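Local coordinates for protein CCMAN5 (Cellulosimicrobium cellulans, PDB 2XSG) that hydrolyses alpha-mannosidic linkages as a family GH92 mannosidase that holds a calcium ion, and enables mannose-6-phosphate modification of yeast-produced human lysosomal enzymes, at residues A581-N586 and W620-A625; S585-I590 and L656-N661. All coordinates share one frame; numbering follows the deposited sequence.

Contact 1: residues A581-N586 and W620-A625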
loop_
_atom_site.group_PDB
_atom_site.type_symbol
_atom_site.label_atom_id
_atom_site.label_comp_id
_atom_site.label_asym_id
_atom_site.label_seq_id
_atom_site.Cartn_x
_atom_site.Cartn_y
_atom_site.Cartn_z
ATOM N N ALA A 581 25.084 14.315 -5.823
ATOM C CA ALA A 581 24.528 14.743 -7.115
ATOM C C ALA A 581 23.238 13.998 -7.505
ATOM O O ALA A 581 22.690 14.219 -8.587
ATOM C CB ALA A 581 25.589 14.612 -8.228
ATOM N N MET A 582 22.773 13.115 -6.625
ATOM C CA MET A 582 21.545 12.370 -6.845
ATOM C C MET A 582 20.338 13.193 -6.374
ATOM O O MET A 582 20.090 13.305 -5.170
ATOM C CB MET A 582 21.608 11.020 -6.106
ATOM C CG MET A 582 20.339 10.149 -6.217
ATOM S SD MET A 582 19.813 9.766 -7.900
ATOM C CE MET A 582 21.248 8.954 -8.626
ATOM N N LEU A 583 19.587 13.755 -7.319
ATOM C CA LEU A 583 18.475 14.672 -6.974
ATOM C C LEU A 583 17.147 13.933 -6.886
ATOM O O LEU A 583 16.187 14.419 -6.267
ATOM C CB LEU A 583 18.378 15.822 -7.990
ATOM C CG LEU A 583 19.666 16.627 -8.185
ATOM C CD1 LEU A 583 19.407 17.833 -9.059
ATOM C CD2 LEU A 583 20.280 17.041 -6.836
ATOM N N HIS A 584 17.110 12.752 -7.500
ATOM C CA HIS A 584 15.969 11.854 -7.396
ATOM C C HIS A 584 15.933 11.204 -6.012
ATOM O O HIS A 584 16.988 10.911 -5.434
ATOM C CB HIS A 584 16.085 10.766 -8.463
ATOM C CG HIS A 584 15.047 9.697 -8.353
ATOM N ND1 HIS A 584 15.358 8.375 -8.106
ATOM C CD2 HIS A 584 13.704 9.750 -8.481
ATOM C CE1 HIS A 584 14.245 7.664 -8.066
ATOM N NE2 HIS A 584 13.228 8.475 -8.292
ATOM N N SER A 585 14.729 10.968 -5.486
ATOM C CA SER A 585 14.586 10.167 -4.270
ATOM C C SER A 585 13.952 8.824 -4.578
ATOM O O SER A 585 12.926 8.758 -5.273
ATOM C CB SER A 585 13.778 10.893 -3.199
ATOM O OG SER A 585 13.695 10.098 -2.017
ATOM N N ASN A 586 14.555 7.757 -4.048
ATOM C CA ASN A 586 13.961 6.408 -4.110
ATOM C C ASN A 586 13.059 6.067 -2.913
ATOM O O ASN A 586 12.340 5.069 -2.936
ATOM C CB ASN A 586 15.056 5.339 -4.224
ATOM C CG ASN A 586 15.982 5.577 -5.399
ATOM O OD1 ASN A 586 17.199 5.778 -5.230
ATOM N ND2 ASN A 586 15.420 5.594 -6.579
ATOM N N TRP A 620 23.153 5.127 -5.486
ATOM C CA TRP A 620 23.355 6.271 -4.599
ATOM C C TRP A 620 22.026 6.801 -4.087
ATOM O O TRP A 620 21.096 7.034 -4.858
ATOM C CB TRP A 620 24.100 7.391 -5.318
ATOM C CG TRP A 620 25.569 7.142 -5.378
ATOM C CD1 TRP A 620 26.321 6.903 -6.504
ATOM C CD2 TRP A 620 26.469 7.079 -4.267
ATOM N NE1 TRP A 620 27.633 6.723 -6.153
ATOM C CE2 TRP A 620 27.757 6.816 -4.790
ATOM C CE3 TRP A 620 26.320 7.244 -2.882
ATOM C CZ2 TRP A 620 28.892 6.710 -3.972
ATOM C CZ3 TRP A 620 27.449 7.130 -2.067
ATOM C CH2 TRP A 620 28.717 6.863 -2.617
ATOM N N ASN A 621 21.947 6.963 -2.770
ATOM C CA ASN A 621 20.756 7.502 -2.128
ATOM C C ASN A 621 21.079 8.713 -1.287
ATOM O O ASN A 621 21.792 8.611 -0.285
ATOM C CB ASN A 621 20.054 6.429 -1.303
ATOM C CG ASN A 621 19.325 5.441 -2.179
ATOM O OD1 ASN A 621 18.159 5.643 -2.510
ATOM N ND2 ASN A 621 20.032 4.404 -2.624
ATOM N N ARG A 622 20.580 9.864 -1.741
ATOM C CA ARG A 622 20.760 11.129 -1.046
ATOM C C ARG A 622 19.613 11.413 -0.078
ATOM O O ARG A 622 19.824 11.966 1.010
ATOM C CB ARG A 622 20.915 12.292 -2.047
ATOM C CG ARG A 622 20.953 13.678 -1.377
ATOM C CD ARG A 622 21.259 14.822 -2.341
ATOM N NE ARG A 622 21.127 16.123 -1.664
ATOM C CZ ARG A 622 21.280 17.315 -2.244
ATOM N NH1 ARG A 622 21.616 17.426 -3.524
ATOM N NH2 ARG A 622 21.116 18.412 -1.522
ATOM N N TYR A 623 18.400 11.025 -0.459
ATOM C CA TYR A 623 17.224 11.409 0.314
ATOM C C TYR A 623 16.519 10.271 1.063
ATOM O O TYR A 623 16.391 9.160 0.558
ATOM C CB TYR A 623 16.221 12.124 -0.592
ATOM C CG TYR A 623 16.745 13.411 -1.223
ATOM C CD1 TYR A 623 17.282 13.407 -2.510
ATOM C CD2 TYR A 623 16.660 14.624 -0.555
ATOM C CE1 TYR A 623 17.738 14.580 -3.108
ATOM C CE2 TYR A 623 17.133 15.802 -1.137
ATOM C CZ TYR A 623 17.664 15.769 -2.413
ATOM O OH TYR A 623 18.120 16.927 -3.008
ATOM N N ILE A 624 16.069 10.586 2.279
ATOM C CA ILE A 624 15.124 9.743 3.039
ATOM C C ILE A 624 13.730 10.339 2.857
ATOM O O ILE A 624 13.579 11.307 2.119
ATOM C CB ILE A 624 15.520 9.604 4.556
ATOM C CG1 ILE A 624 15.871 10.966 5.175
ATOM C CG2 ILE A 624 16.696 8.615 4.711
ATOM C CD1 ILE A 624 16.076 10.942 6.693
ATOM N N ALA A 625 12.716 9.756 3.489
ATOM C CA ALA A 625 11.331 10.139 3.230
ATOM C C ALA A 625 10.796 11.160 4.221
ATOM O O ALA A 625 9.662 11.603 4.098
ATOM C CB ALA A 625 10.430 8.911 3.176
HETATM O O HOH W 1 16.233 17.040 -5.338
HETATM O O HOH W 2 18.140 9.979 -3.298
HETATM O O HOH W 3 12.078 11.259 -0.206
HETATM O O HOH W 4 16.495 7.924 -2.033
#
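An outer strand of a small three-stranded antiparallel sheet, residues 618-623 in the GH92 catalytic domain, packs Tyr623 and Arg622 against the loop segment 581-586. Direct contact is mostly van der Waals, and ordered waters bridge the polar groups. Tyr623 turns CG beside its backbone N (chi1 -61°), which lays the ring along the loop. Its CE1 lies 3.4 Å from Met582 O and 3.5 Å from Leu583 O. The phenol OH bonds to Ala527 O and also accepts from water 1, which donates its other hydrogen to Leu583 O. Arg622 runs out extended, with CG anti to N (chi1 174°). Its CB sits 3.4 Å from Met582 O, a buried carbonyl with no polar partner in the model. The guanidinium lies beside Leu583, with NH1 3.6 Å from Leu583 CD2. One guanidinium face is covered by Tyr623 OH, and NH2 forms a salt bridge with Glu638 of the adjacent strand. At the other end, Met582 CG rests 3.5 Å from Trp620 O, while Trp610 of helix 604-616 touches the same methionine. Asn621 crosses the side chain of Asn586 at about a right angle. Asn621 OD1 accepts from water 4, and its ND2 bonds to Thr619 OG1. With an alanine here, water 4 would probably lose one of its acceptors and the Thr619 hydroxyl its amide partner. Water 4 also accepts from Asn586 N and donates to Tyr623 O, so it joins both backbones. Water 2 does similar work, donating to His584 O and accepting from Tyr623 N. Water 3 closes the row: it bonds to Ser585 OG at 2.7 Å and donates to Ile624 O at 2.8 Å.

Contact 2: residues S585-I590 and L656-N661. With CA (calcium ion), chain C.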
loop_
_atom_site.group_PDB
_atom_site.type_symbol
_atom_site.label_atom_id
_atom_site.label_comp_id
_atom_site.label_asym_id
_atom_site.label_seq_id
_atom_site.Cartn_x
_atom_site.Cartn_y
_atom_site.Cartn_z
ATOM N N SER A 585 14.729 10.968 -5.486
ATOM C CA SER A 585 14.586 10.167 -4.270
ATOM C C SER A 585 13.952 8.824 -4.578
ATOM O O SER A 585 12.926 8.758 -5.273
ATOM C CB SER A 585 13.778 10.893 -3.199
ATOM O OG SER A 585 13.695 10.098 -2.017
ATOM N N ASN A 586 14.555 7.757 -4.048
ATOM C CA ASN A 586 13.961 6.408 -4.110
ATOM C C ASN A 586 13.059 6.067 -2.913
ATOM O O ASN A 586 12.340 5.069 -2.936
ATOM C CB ASN A 586 15.056 5.339 -4.224
ATOM C CG ASN A 586 15.982 5.577 -5.399
ATOM O OD1 ASN A 586 17.199 5.778 -5.230
ATOM N ND2 ASN A 586 15.420 5.594 -6.579
ATOM N N ALA A 587 13.086 6.905 -1.883
ATOM C CA ALA A 587 12.514 6.551 -0.584
ATOM C C ALA A 587 11.058 6.978 -0.443
ATOM O O ALA A 587 10.369 6.539 0.484
ATOM C CB ALA A 587 13.365 7.149 0.552
ATOM N N ASN A 588 10.605 7.828 -1.361
ATOM C CA ASN A 588 9.235 8.346 -1.371
ATOM C C ASN A 588 8.615 8.301 -2.769
ATOM O O ASN A 588 9.325 8.117 -3.778
ATOM C CB ASN A 588 9.220 9.785 -0.863
ATOM C CG ASN A 588 7.924 10.155 -0.206
ATOM O OD1 ASN A 588 7.214 9.298 0.316
ATOM N ND2 ASN A 588 7.597 11.441 -0.227
ATOM N N GLU A 589 7.297 8.488 -2.829
ATOM C CA GLU A 589 6.530 8.344 -4.070
ATOM C C GLU A 589 6.443 9.609 -4.933
ATOM O O GLU A 589 5.919 9.550 -6.051
ATOM C CB GLU A 589 5.091 7.883 -3.772
ATOM C CG GLU A 589 4.961 6.477 -3.190
ATOM C CD GLU A 589 5.035 6.465 -1.683
ATOM O OE1 GLU A 589 5.309 7.515 -1.095
ATOM O OE2 GLU A 589 4.812 5.401 -1.080
ATOM N N ILE A 590 6.940 10.732 -4.421
ATOM C CA ILE A 590 6.810 12.014 -5.101
ATOM C C ILE A 590 7.333 11.935 -6.541
ATOM O O ILE A 590 6.635 12.302 -7.489
ATOM C CB ILE A 590 7.538 13.155 -4.338
ATOM C CG1 ILE A 590 6.895 13.420 -2.956
ATOM C CG2 ILE A 590 7.600 14.432 -5.199
ATOM C CD1 ILE A 590 5.371 13.427 -2.926
ATOM N N LEU A 656 14.658 1.017 2.096
ATOM C CA LEU A 656 15.476 2.040 2.739
ATOM C C LEU A 656 14.879 2.416 4.098
ATOM O O LEU A 656 13.662 2.314 4.281
ATOM C CB LEU A 656 15.537 3.281 1.859
ATOM C CG LEU A 656 16.270 3.121 0.515
ATOM C CD1 LEU A 656 16.057 4.357 -0.322
ATOM C CD2 LEU A 656 17.754 2.853 0.728
ATOM N N PRO A 657 15.723 2.868 5.043
ATOM C CA PRO A 657 15.141 3.405 6.271
ATOM C C PRO A 657 14.221 4.600 5.919
ATOM O O PRO A 657 14.563 5.379 5.030
ATOM C CB PRO A 657 16.366 3.874 7.065
ATOM C CG PRO A 657 17.463 4.057 6.001
ATOM C CD PRO A 657 17.199 2.995 5.012
ATOM N N THR A 658 13.095 4.719 6.634
ATOM C CA THR A 658 12.000 5.692 6.400
ATOM C C THR A 658 11.102 5.405 5.178
ATOM O O THR A 658 10.068 6.067 4.985
ATOM C CB THR A 658 12.471 7.158 6.229
ATOM O OG1 THR A 658 13.054 7.305 4.928
ATOM C CG2 THR A 658 13.435 7.614 7.326
ATOM N N MET A 659 11.506 4.470 4.337
ATOM C CA MET A 659 10.787 4.216 3.095
ATOM C C MET A 659 9.580 3.307 3.336
ATOM O O MET A 659 9.677 2.098 3.223
ATOM C CB MET A 659 11.742 3.612 2.063
ATOM C CG MET A 659 11.101 3.209 0.728
ATOM S SD MET A 659 12.402 2.601 -0.356
ATOM C CE MET A 659 11.430 1.998 -1.730
ATOM N N ASP A 660 8.450 3.898 3.716
ATOM C CA ASP A 660 7.245 3.123 4.007
ATOM C C ASP A 660 6.706 2.578 2.701
ATOM O O ASP A 660 6.816 3.238 1.676
ATOM C CB ASP A 660 6.197 4.013 4.676
ATOM C CG ASP A 660 6.624 4.480 6.051
ATOM O OD1 ASP A 660 7.407 3.750 6.702
ATOM O OD2 ASP A 660 6.202 5.583 6.476
ATOM N N ASN A 661 6.170 1.362 2.725
ATOM C CA ASN A 661 5.594 0.761 1.520
ATOM C C ASN A 661 4.351 1.560 1.054
ATOM O O ASN A 661 4.079 1.659 -0.156
ATOM C CB ASN A 661 5.219 -0.706 1.794
ATOM C CG ASN A 661 5.213 -1.573 0.534
ATOM O OD1 ASN A 661 5.030 -1.080 -0.595
ATOM N ND2 ASN A 661 5.410 -2.885 0.724
HETATM CA CA CA C . 5.945 7.658 1.461
HETATM O O HOH W 5 7.718 5.979 1.271
#
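Ala587 and Met659 bring the two loops together beside the calcium site. The apolar part is small. Ala587 CB meets Leu656 CD1 at 4.0 Å and Met659 CB at 4.2 Å. Met659 is extended throughout; CG anti to N (chi1 176°) carries the chain alongside the backbone of Asn586 and Ala587. Its CG lies 3.4 Å from Ala587 O, and its methyl CE lies 3.4 Å from Asn586 O. The CA-H of Met659 also makes a CA-H...O contact with Ala587 O.

Turns shape both loops. Leu656 to Met659 is a type II beta turn, closed by Met659 N bonding to Leu656 O. In the other loop Ser585 OG accepts from Ala587 N, an ST turn.

Water and metal supply the polar link. Water 5 donates to Ala587 O at 2.8 Å and to Asp660 O at 2.9 Å, and it binds the calcium ion. The two carbonyls therefore orient this ligand from the second shell. Asn588 OD1 binds calcium at 2.4 Å. Glu589 bends at chi2 (89°) and adds OE1 at 2.6 Å. Asp662 completes the protein ligands. Asp660 OD1 bonds to Asn25. A bound buffer molecule lies near the Asp660 side chain, which is consistent with a place near the active site.

Helix 665-675 flanks the contact, with Met666 touching both Met659 and Glu589. Leu656 reaches Asn621 on strand 618-623, and Ile590 packs on helix 539-542.

How the contacts relate
The chain leaves helix 560-570 and enters the long loop that holds 581-590. It then forms helix 604-616 and strand 618-623, where contact 1 closes a loop with 33 residues between its segments. Past strand 638-646 it reaches 656-661, and contact 2 closes a longer loop of 65 residues. The two closures cross: contact 2 begins inside the span of contact 1 and ends beyond it. They share Ser585 and Asn586. Their later segments also meet, through a probable hydrogen bond from Ala625 N to Thr658 OG1. Together they tie the small sheet to the calcium site and to the start of helix 665-675.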